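Local coordinates for protein pumilio homolog 23 (Arabidopsis thaliana, PDB 5WZJ) that recognises a specific 18S rRNA sequence through a superhelix of pumilio repeats and probably regulates translation and mRNA stability, at residues A383-V388 with Q445-S450; S397-L402 with L431-I436; T449-M454 with E473-S478. All blocks are in the same frame, centred on the assembly; numbering follows the deposited sequence.

Interaction 1. Residues A383-V388 with Q445-S450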
loop_
_atom_site.group_PDB
_atom_site.type_symbol
_atom_site.label_atom_id
_atom_site.label_comp_id
_atom_site.label_asym_id
_atom_site.label_seq_id
_atom_site.Cartn_x
_atom_site.Cartn_y
_atom_site.Cartn_z
ATOM N N ALA A 383 -21.634 15.372 -9.448
ATOM C CA ALA A 383 -22.292 14.636 -8.374
ATOM C C ALA A 383 -21.596 14.881 -7.039
ATOM O O ALA A 383 -22.254 14.978 -5.994
ATOM C CB ALA A 383 -22.332 13.141 -8.700
ATOM N N LEU A 384 -20.262 14.985 -7.050
ATOM C CA LEU A 384 -19.532 15.266 -5.817
ATOM C C LEU A 384 -19.886 16.649 -5.270
ATOM O O LEU A 384 -20.129 16.802 -4.067
ATOM C CB LEU A 384 -18.026 15.153 -6.047
ATOM C CG LEU A 384 -17.180 15.543 -4.830
ATOM C CD1 LEU A 384 -17.514 14.671 -3.602
ATOM C CD2 LEU A 384 -15.686 15.489 -5.146
ATOM N N VAL A 385 -19.926 17.670 -6.137
ATOM C CA VAL A 385 -20.301 19.013 -5.676
ATOM C C VAL A 385 -21.674 18.989 -5.019
ATOM O O VAL A 385 -21.866 19.513 -3.914
ATOM C CB VAL A 385 -20.290 20.027 -6.831
ATOM C CG1 VAL A 385 -20.702 21.399 -6.291
ATOM C CG2 VAL A 385 -18.927 20.093 -7.507
ATOM N N GLY A 386 -22.654 18.402 -5.708
ATOM C CA GLY A 386 -24.008 18.371 -5.190
ATOM C C GLY A 386 -24.138 17.566 -3.916
ATOM O O GLY A 386 -25.002 17.852 -3.084
ATOM N N ALA A 387 -23.278 16.565 -3.732
ATOM C CA ALA A 387 -23.318 15.806 -2.488
ATOM C C ALA A 387 -22.830 16.632 -1.307
ATOM O O ALA A 387 -23.248 16.392 -0.169
ATOM C CB ALA A 387 -22.473 14.538 -2.612
ATOM N N VAL A 388 -21.944 17.593 -1.547
ATOM C CA VAL A 388 -21.304 18.318 -0.452
ATOM C C VAL A 388 -21.975 19.673 -0.270
ATOM O O VAL A 388 -22.033 20.207 0.845
ATOM C CB VAL A 388 -19.793 18.468 -0.710
ATOM C CG1 VAL A 388 -19.141 19.321 0.364
ATOM C CG2 VAL A 388 -19.129 17.088 -0.773
ATOM N N GLN A 445 -14.710 23.415 -13.195
ATOM C CA GLN A 445 -14.779 24.854 -12.938
ATOM C C GLN A 445 -15.219 25.198 -11.512
ATOM O O GLN A 445 -14.609 26.098 -10.912
ATOM C CB GLN A 445 -15.681 25.525 -13.990
ATOM C CG GLN A 445 -15.012 25.567 -15.373
ATOM C CD GLN A 445 -13.753 26.425 -15.372
ATOM O OE1 GLN A 445 -13.830 27.633 -15.147
ATOM N NE2 GLN A 445 -12.585 25.808 -15.608
ATOM N N PRO A 446 -16.216 24.543 -10.910
ATOM C CA PRO A 446 -16.547 24.875 -9.513
ATOM C C PRO A 446 -15.380 24.674 -8.554
ATOM O O PRO A 446 -15.255 25.431 -7.580
ATOM C CB PRO A 446 -17.703 23.917 -9.184
ATOM C CG PRO A 446 -18.259 23.491 -10.506
ATOM C CD PRO A 446 -17.113 23.503 -11.458
ATOM N N TYR A 447 -14.515 23.682 -8.800
ATOM C CA TYR A 447 -13.398 23.444 -7.887
ATOM C C TYR A 447 -12.323 24.504 -8.052
ATOM O O TYR A 447 -11.764 24.986 -7.059
ATOM C CB TYR A 447 -12.806 22.046 -8.113
ATOM C CG TYR A 447 -13.797 20.942 -7.874
ATOM C CD1 TYR A 447 -14.679 20.553 -8.882
ATOM C CD2 TYR A 447 -13.870 20.291 -6.641
ATOM C CE1 TYR A 447 -15.589 19.542 -8.683
ATOM C CE2 TYR A 447 -14.800 19.269 -6.425
ATOM C CZ TYR A 447 -15.655 18.900 -7.462
ATOM O OH TYR A 447 -16.583 17.891 -7.292
ATOM N N ILE A 448 -12.016 24.870 -9.304
ATOM C CA ILE A 448 -11.012 25.901 -9.565
ATOM C C ILE A 448 -11.461 27.236 -8.983
ATOM O O ILE A 448 -10.676 27.958 -8.349
ATOM C CB ILE A 448 -10.743 26.019 -11.076
ATOM C CG1 ILE A 448 -10.066 24.757 -11.608
ATOM C CG2 ILE A 448 -9.885 27.242 -11.375
ATOM C CD1 ILE A 448 -10.120 24.628 -13.128
ATOM N N THR A 449 -12.732 27.594 -9.201
ATOM C CA THR A 449 -13.232 28.856 -8.657
ATOM C C THR A 449 -13.210 28.838 -7.132
ATOM O O THR A 449 -12.769 29.804 -6.499
ATOM C CB THR A 449 -14.646 29.139 -9.184
ATOM O OG1 THR A 449 -14.563 29.553 -10.559
ATOM C CG2 THR A 449 -15.312 30.234 -8.366
ATOM N N SER A 450 -13.641 27.728 -6.528
ATOM C CA SER A 450 -13.688 27.650 -5.071
ATOM C C SER A 450 -12.292 27.726 -4.468
ATOM O O SER A 450 -12.075 28.429 -3.472
ATOM C CB SER A 450 -14.391 26.361 -4.638
ATOM O OG SER A 450 -14.391 26.211 -3.222
#

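Interaction 2. Residues S397-L402 with L431-I436. With nucleotides of chain B.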
loop_
_atom_site.group_PDB
_atom_site.type_symbol
_atom_site.label_atom_id
_atom_site.label_comp_id
_atom_site.label_asym_id
_atom_site.label_seq_id
_atom_site.Cartn_x
_atom_site.Cartn_y
_atom_site.Cartn_z
ATOM N N SER A 397 -18.123 26.886 -1.387
ATOM C CA SER A 397 -17.399 26.294 -0.270
ATOM C C SER A 397 -17.000 24.843 -0.523
ATOM O O SER A 397 -16.659 24.129 0.425
ATOM C CB SER A 397 -18.239 26.399 1.005
ATOM O OG SER A 397 -18.348 27.755 1.397
ATOM N N ILE A 398 -17.033 24.387 -1.775
ATOM C CA ILE A 398 -16.744 22.977 -2.020
ATOM C C ILE A 398 -15.332 22.625 -1.552
ATOM O O ILE A 398 -15.114 21.568 -0.949
ATOM C CB ILE A 398 -16.989 22.625 -3.502
ATOM C CG1 ILE A 398 -16.675 21.151 -3.766
ATOM C CG2 ILE A 398 -16.174 23.497 -4.402
ATOM C CD1 ILE A 398 -17.545 20.198 -2.970
ATOM N N LEU A 399 -14.355 23.514 -1.783
ATOM C CA LEU A 399 -12.986 23.200 -1.376
ATOM C C LEU A 399 -12.848 23.112 0.127
ATOM O O LEU A 399 -12.373 22.065 0.633
ATOM C CB LEU A 399 -12.001 24.202 -1.997
ATOM C CG LEU A 399 -10.953 23.615 -2.949
ATOM C CD1 LEU A 399 -10.120 22.519 -2.260
ATOM C CD2 LEU A 399 -11.625 23.072 -4.216
ATOM N N PRO A 400 -13.216 24.117 0.938
ATOM C CA PRO A 400 -13.092 23.970 2.394
ATOM C C PRO A 400 -13.794 22.739 2.946
ATOM O O PRO A 400 -13.264 22.080 3.848
ATOM C CB PRO A 400 -13.732 25.255 2.944
ATOM C CG PRO A 400 -13.605 26.246 1.855
ATOM C CD PRO A 400 -13.732 25.457 0.571
ATOM N N ARG A 401 -14.976 22.412 2.427
ATOM C CA ARG A 401 -15.704 21.277 2.974
ATOM C C ARG A 401 -15.012 19.959 2.656
ATOM O O ARG A 401 -15.033 19.043 3.481
ATOM C CB ARG A 401 -17.144 21.279 2.463
ATOM C CG ARG A 401 -17.951 22.486 2.965
ATOM C CD ARG A 401 -19.338 22.526 2.386
ATOM N NE ARG A 401 -20.080 23.685 2.877
ATOM C CZ ARG A 401 -21.388 23.863 2.711
ATOM N NH1 ARG A 401 -22.112 22.951 2.069
ATOM N NH2 ARG A 401 -21.973 24.952 3.196
ATOM N N LEU A 402 -14.378 19.845 1.488
ATOM C CA LEU A 402 -13.674 18.603 1.180
ATOM C C LEU A 402 -12.342 18.516 1.914
ATOM O O LEU A 402 -11.944 17.431 2.352
ATOM C CB LEU A 402 -13.457 18.472 -0.329
ATOM C CG LEU A 402 -14.662 17.974 -1.131
ATOM C CD1 LEU A 402 -14.438 18.193 -2.611
ATOM C CD2 LEU A 402 -14.955 16.506 -0.845
ATOM N N LEU A 431 -7.110 13.570 -1.062
ATOM C CA LEU A 431 -6.805 12.697 -2.196
ATOM C C LEU A 431 -7.851 12.833 -3.300
ATOM O O LEU A 431 -7.502 12.840 -4.486
ATOM C CB LEU A 431 -6.691 11.233 -1.743
ATOM C CG LEU A 431 -5.461 10.873 -0.893
ATOM C CD1 LEU A 431 -5.662 9.509 -0.200
ATOM C CD2 LEU A 431 -4.186 10.856 -1.737
ATOM N N ILE A 432 -9.135 12.923 -2.933
ATOM C CA ILE A 432 -10.176 13.201 -3.921
ATOM C C ILE A 432 -9.834 14.468 -4.701
ATOM O O ILE A 432 -9.866 14.493 -5.938
ATOM C CB ILE A 432 -11.545 13.321 -3.230
ATOM C CG1 ILE A 432 -11.980 11.964 -2.681
ATOM C CG2 ILE A 432 -12.603 13.853 -4.202
ATOM C CD1 ILE A 432 -13.234 12.021 -1.833
ATOM N N LEU A 433 -9.443 15.520 -3.978
ATOM C CA LEU A 433 -9.132 16.806 -4.601
ATOM C C LEU A 433 -7.910 16.703 -5.505
ATOM O O LEU A 433 -7.868 17.326 -6.572
ATOM C CB LEU A 433 -8.916 17.858 -3.511
ATOM C CG LEU A 433 -10.190 18.317 -2.786
ATOM C CD1 LEU A 433 -9.845 19.069 -1.501
ATOM C CD2 LEU A 433 -11.015 19.217 -3.711
ATOM N N GLN A 434 -6.905 15.920 -5.095
ATOM C CA GLN A 434 -5.759 15.676 -5.966
ATOM C C GLN A 434 -6.199 15.033 -7.268
ATOM O O GLN A 434 -5.688 15.374 -8.342
ATOM C CB GLN A 434 -4.728 14.792 -5.246
ATOM C CG GLN A 434 -4.022 15.525 -4.099
ATOM C CD GLN A 434 -3.298 14.586 -3.176
ATOM O OE1 GLN A 434 -2.353 13.919 -3.579
ATOM N NE2 GLN A 434 -3.739 14.524 -1.934
ATOM N N GLY A 435 -7.145 14.093 -7.193
ATOM C CA GLY A 435 -7.669 13.489 -8.409
ATOM C C GLY A 435 -8.517 14.458 -9.215
ATOM O O GLY A 435 -8.453 14.470 -10.447
ATOM N N ILE A 436 -9.327 15.276 -8.528
ATOM C CA ILE A 436 -10.146 16.293 -9.198
ATOM C C ILE A 436 -9.280 17.158 -10.104
ATOM O O ILE A 436 -9.618 17.408 -11.268
ATOM C CB ILE A 436 -10.901 17.144 -8.156
ATOM C CG1 ILE A 436 -12.063 16.342 -7.554
ATOM C CG2 ILE A 436 -11.392 18.486 -8.754
ATOM C CD1 ILE A 436 -13.228 16.178 -8.503
ATOM P P A B 3 5.103 11.197 4.737
ATOM O OP1 A B 3 5.584 10.460 5.939
ATOM O OP2 A B 3 5.138 10.556 3.398
ATOM O "O5'" A B 3 3.609 11.663 5.042
ATOM C "C5'" A B 3 3.295 12.402 6.218
ATOM C "C4'" A B 3 1.839 12.805 6.237
ATOM O "O4'" A B 3 1.580 13.740 5.159
ATOM C "C3'" A B 3 0.827 11.684 6.014
ATOM O "O3'" A B 3 0.544 10.963 7.201
ATOM C "C2'" A B 3 -0.384 12.419 5.442
ATOM O "O2'" A B 3 -1.156 13.028 6.469
ATOM C "C1'" A B 3 0.286 13.528 4.632
ATOM N N9 A B 3 0.409 13.200 3.202
ATOM C C8 A B 3 1.562 12.935 2.496
ATOM N N7 A B 3 1.342 12.712 1.215
ATOM C C5 A B 3 -0.046 12.858 1.081
ATOM C C6 A B 3 -0.921 12.755 -0.013
ATOM N N6 A B 3 -0.518 12.461 -1.252
ATOM N N1 A B 3 -2.245 12.968 0.200
ATOM C C2 A B 3 -2.666 13.257 1.433
ATOM N N3 A B 3 -1.938 13.381 2.542
ATOM C C4 A B 3 -0.630 13.164 2.297
#

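Interaction 3. Residues T449-M454 with E473-S478. With nucleotides of chain B.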
loop_
_atom_site.group_PDB
_atom_site.type_symbol
_atom_site.label_atom_id
_atom_site.label_comp_id
_atom_site.label_asym_id
_atom_site.label_seq_id
_atom_site.Cartn_x
_atom_site.Cartn_y
_atom_site.Cartn_z
ATOM N N THR A 449 -12.732 27.594 -9.201
ATOM C CA THR A 449 -13.232 28.856 -8.657
ATOM C C THR A 449 -13.210 28.838 -7.132
ATOM O O THR A 449 -12.769 29.804 -6.499
ATOM C CB THR A 449 -14.646 29.139 -9.184
ATOM O OG1 THR A 449 -14.563 29.553 -10.559
ATOM C CG2 THR A 449 -15.312 30.234 -8.366
ATOM N N SER A 450 -13.641 27.728 -6.528
ATOM C CA SER A 450 -13.688 27.650 -5.071
ATOM C C SER A 450 -12.292 27.726 -4.468
ATOM O O SER A 450 -12.075 28.429 -3.472
ATOM C CB SER A 450 -14.391 26.361 -4.638
ATOM O OG SER A 450 -14.391 26.211 -3.222
ATOM N N LEU A 451 -11.328 27.004 -5.054
ATOM C CA LEU A 451 -9.970 27.031 -4.510
ATOM C C LEU A 451 -9.342 28.411 -4.667
ATOM O O LEU A 451 -8.733 28.932 -3.724
ATOM C CB LEU A 451 -9.086 25.978 -5.188
ATOM C CG LEU A 451 -7.619 25.963 -4.714
ATOM C CD1 LEU A 451 -7.505 25.485 -3.265
ATOM C CD2 LEU A 451 -6.739 25.090 -5.607
ATOM N N THR A 452 -9.436 29.002 -5.867
ATOM C CA THR A 452 -8.770 30.291 -6.076
ATOM C C THR A 452 -9.499 31.447 -5.409
ATOM O O THR A 452 -8.912 32.531 -5.295
ATOM C CB THR A 452 -8.606 30.617 -7.562
ATOM O OG1 THR A 452 -9.894 30.670 -8.191
ATOM C CG2 THR A 452 -7.733 29.570 -8.251
ATOM N N SER A 453 -10.752 31.247 -4.979
ATOM C CA SER A 453 -11.494 32.262 -4.228
ATOM C C SER A 453 -11.168 32.276 -2.749
ATOM O O SER A 453 -11.472 33.268 -2.085
ATOM C CB SER A 453 -13.007 32.051 -4.349
ATOM O OG SER A 453 -13.440 32.311 -5.670
ATOM N N MET A 454 -10.625 31.187 -2.204
ATOM C CA MET A 454 -10.392 31.118 -0.766
ATOM C C MET A 454 -9.499 32.274 -0.333
ATOM O O MET A 454 -8.578 32.672 -1.051
ATOM C CB MET A 454 -9.751 29.775 -0.380
ATOM C CG MET A 454 -10.710 28.583 -0.422
ATOM S SD MET A 454 -9.834 27.006 -0.252
ATOM C CE MET A 454 -8.908 27.267 1.252
ATOM N N GLU A 473 -0.682 21.722 -4.882
ATOM C CA GLU A 473 0.287 21.329 -5.899
ATOM C C GLU A 473 -0.397 20.671 -7.086
ATOM O O GLU A 473 0.019 20.866 -8.234
ATOM C CB GLU A 473 1.347 20.398 -5.294
ATOM C CG GLU A 473 2.324 21.130 -4.370
ATOM C CD GLU A 473 3.160 20.188 -3.518
ATOM O OE1 GLU A 473 3.324 19.003 -3.896
ATOM O OE2 GLU A 473 3.641 20.635 -2.461
ATOM N N ALA A 474 -1.449 19.891 -6.835
ATOM C CA ALA A 474 -2.193 19.307 -7.944
ATOM C C ALA A 474 -2.872 20.394 -8.776
ATOM O O ALA A 474 -2.900 20.313 -10.011
ATOM C CB ALA A 474 -3.221 18.299 -7.415
ATOM N N PHE A 475 -3.431 21.415 -8.117
ATOM C CA PHE A 475 -3.988 22.553 -8.851
ATOM C C PHE A 475 -2.920 23.263 -9.680
ATOM O O PHE A 475 -3.154 23.607 -10.841
ATOM C CB PHE A 475 -4.643 23.536 -7.881
ATOM C CG PHE A 475 -4.912 24.898 -8.476
ATOM C CD1 PHE A 475 -5.934 25.080 -9.392
ATOM C CD2 PHE A 475 -4.173 26.004 -8.073
ATOM C CE1 PHE A 475 -6.198 26.341 -9.927
ATOM C CE2 PHE A 475 -4.433 27.271 -8.596
ATOM C CZ PHE A 475 -5.439 27.430 -9.539
ATOM N N LEU A 476 -1.747 23.506 -9.095
ATOM C CA LEU A 476 -0.667 24.159 -9.837
ATOM C C LEU A 476 -0.240 23.354 -11.060
ATOM O O LEU A 476 0.190 23.936 -12.069
ATOM C CB LEU A 476 0.523 24.404 -8.906
ATOM C CG LEU A 476 0.253 25.472 -7.833
ATOM C CD1 LEU A 476 1.503 25.724 -7.023
ATOM C CD2 LEU A 476 -0.214 26.777 -8.481
ATOM N N ALA A 477 -0.357 22.025 -11.003
ATOM C CA ALA A 477 -0.039 21.177 -12.145
ATOM C C ALA A 477 -1.213 20.972 -13.091
ATOM O O ALA A 477 -1.035 20.344 -14.133
ATOM C CB ALA A 477 0.458 19.806 -11.659
ATOM N N SER A 478 -2.406 21.467 -12.757
ATOM C CA SER A 478 -3.586 21.233 -13.578
ATOM C C SER A 478 -3.514 22.077 -14.849
ATOM O O SER A 478 -2.596 22.873 -15.043
ATOM C CB SER A 478 -4.854 21.572 -12.795
ATOM O OG SER A 478 -4.961 22.980 -12.620
ATOM P P G B 2 10.666 11.945 2.814
ATOM O OP1 G B 2 10.613 10.854 3.820
ATOM O OP2 G B 2 10.949 11.634 1.392
ATOM O "O5'" G B 2 9.250 12.673 2.887
ATOM C "C5'" G B 2 8.915 13.513 3.983
ATOM C "C4'" G B 2 7.542 14.114 3.804
ATOM O "O4'" G B 2 7.535 15.026 2.684
ATOM C "C3'" G B 2 6.427 13.127 3.501
ATOM O "O3'" G B 2 5.923 12.578 4.707
ATOM C "C2'" G B 2 5.391 13.969 2.741
ATOM O "O2'" G B 2 4.449 14.540 3.641
ATOM C "C1'" G B 2 6.246 15.097 2.133
ATOM N N9 G B 2 6.333 15.084 0.660
ATOM C C8 G B 2 6.996 14.242 -0.210
ATOM N N7 G B 2 6.838 14.581 -1.471
ATOM C C5 G B 2 6.024 15.714 -1.421
ATOM C C6 G B 2 5.495 16.544 -2.449
ATOM O O6 G B 2 5.640 16.439 -3.668
ATOM N N1 G B 2 4.716 17.580 -1.936
ATOM C C2 G B 2 4.465 17.796 -0.607
ATOM N N2 G B 2 3.698 18.846 -0.299
ATOM N N3 G B 2 4.954 17.040 0.366
ATOM C C4 G B 2 5.713 16.031 -0.117
#

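Interaction 1. Residues A383-V388 with Q445-S450
Tyr447 carries most of this contact, laying its ring and hydroxyl against Leu384 and Val385 on the neighbouring helix. The packing is almost wholly apolar. Val385 CG2 lies 3.5 Å from Tyr447 CZ and approaches the ring obliquely; the valine and tyrosine side chains run past each other in opposite directions. That methyl is available because CG1 takes the place anti to the backbone N (chi1 179°), leaving CG2 beside the N and turned to the ring. Leu384 crosses Tyr447 at about a right angle, with Leu384 CD2 4.1 Å from Tyr447 CE2. One residue before the tyrosine, Pro446 adds a looser touch, its CB 4.4 Å from Val385 CG2.

The two short segments lie on helices 377-388 and 445-453 of the all-helical pumilio superhelix; the axes of segments 383-388 and 445-450 come within 11.2 Å and their directions differ by 57°. Tyr447 bridges this separation with its ring and hydroxyl. Leu384 is also in touch with Leu402 of helix 398-403 and Ile432 of helix 427-436, so the tyrosine plugs into a layer shared by four helices.

No hydrogen bond joins the two segments; the polar end of Tyr447 is served from just before segment 383-388. Tyr447 OH lies between hydrocarbon groups, 3.3 Å from Leu384 CB and 3.2 Å from Val385 CG2, yet it is satisfied by a hydrogen bond to the carbonyl oxygen of Cys381, one turn earlier on the valine's helix. A phenylalanine here would probably keep much of the ring packing but leave that carbonyl without its hydroxyl partner. On the same helix as the tyrosine, Ser450 OG bonds to Ile396 O and Leu399 N, joining helix 445-453 to the start of helix 398-403.

Interaction 2. Residues S397-L402 with L431-I436
Behind the RNA-binding surface of the pumilio superhelix, Leu433 of the base-reading helix 427-436 packs against Leu399 and Leu402 of helix 398-403. Its forked end does the touching. Leu433 CD1 lies 3.5 Å from Leu399 CD1, while Leu433 CD2 meets Leu402 CD1 at 3.7 Å. The same CD1 branch also rests on the root of the second leucine, 3.8 Å from Leu402 CB, so Leu433 reaches both partners, one turn apart on their helix. Leu399 arrives with a strained first torsion (chi1 -118°), which lies between the staggered positions and carries its methyls across to Leu433. Val471 of helix 468-477 also touches both Leu399 and Leu433.

One residue further on, Gln434 turns to the RNA. Its amide pairs with the adenine of A3 of chain B: Gln434 NE2 donates to A3 N1 at 3.0 Å in a nearly straight bond (170°), and A3 N6 gives a weak, bent bond to Gln434 OE1 at 3.3 Å. Leu431 CD2 sits 3.5 Å from A3 N1, off the plane of the base. A buried leucine face behind and a glutamine reading the Watson-Crick edge of adenine in front are characteristic of an RNA-recognition helix in a pumilio repeat.

Interaction 3. Residues T449-M454 with E473-S478
Leu451 and Phe475 face each other with CG of each swung anti to its own backbone N (chi1 178° and 164°), which points both side chains at each other between helices 445-453 and 468-477. The leucine finishes over one face of the ring: Leu451 CD2 is 3.4 Å from Phe475 CG and also close to Phe475 CB, so this methyl covers the inner end of the aromatic group. At the far end, Thr452 CG2 approaches Phe475 CZ obliquely, also at 3.4 Å. The two neighbouring residues thus hold the phenylalanine at both ends of its length.

Thr452 can offer that methyl because its hydroxyl points back to its own helix, where OG1 hydrogen-bonds to Ile448 O. Leu488 of helix 482-490 touches Leu451 and Lys485 touches Phe475, so that helix borders the same cluster.

Two serines bond back to carbonyls of their own segments. Thr449 O receives Ser453 OG at 2.7 Å from above its carbonyl plane, while Ser453 N reaches the oxygen from the opposite face. In segment 473-478, Ser478 OG gives a 2.6 Å bond to Phe475 O in the carbonyl plane, on a lone pair; the backbone N of Ser478 uses this oxygen too.

Glu473, two residues before the phenylalanine, serves the RNA. Its extended chain presents both carboxylate oxygens to G2 of chain B, with G2 N1 2.8 Å from Glu473 OE1 and G2 N2 2.8 Å from Glu473 OE2. A salt bridge from Lys511 to OE1 and a hydrogen bond between Thr508 and OE2, both from helix 503-514, give the carboxylate second partners and are likely to steady it. Glutamate paired with the Watson-Crick edge of guanine is a hallmark of base recognition by pumilio repeats.

Overall arrangement
The three contacts form one continuous helical block. Interactions 1 and 2 have centres about 8 Å apart, and the two segments of interaction 2 both fall between those of interaction 1 in sequence; Arg401 NH1 ties them by a probable hydrogen bond to Val388 O, 3.0 Å long. Interaction 3 shares helix 445-453 with interaction 1, their centres about 12 Å apart, and meets interaction 2 where Leu399 CG packs 3.8 Å from Leu451 CB. The RNA runs along one side of this block: helices 427-436 and 468-477 read successive nucleotides, A3 and G2 of chain B, whereas interaction 1 stays about 12 Å from the nucleic acid at its nearest atom.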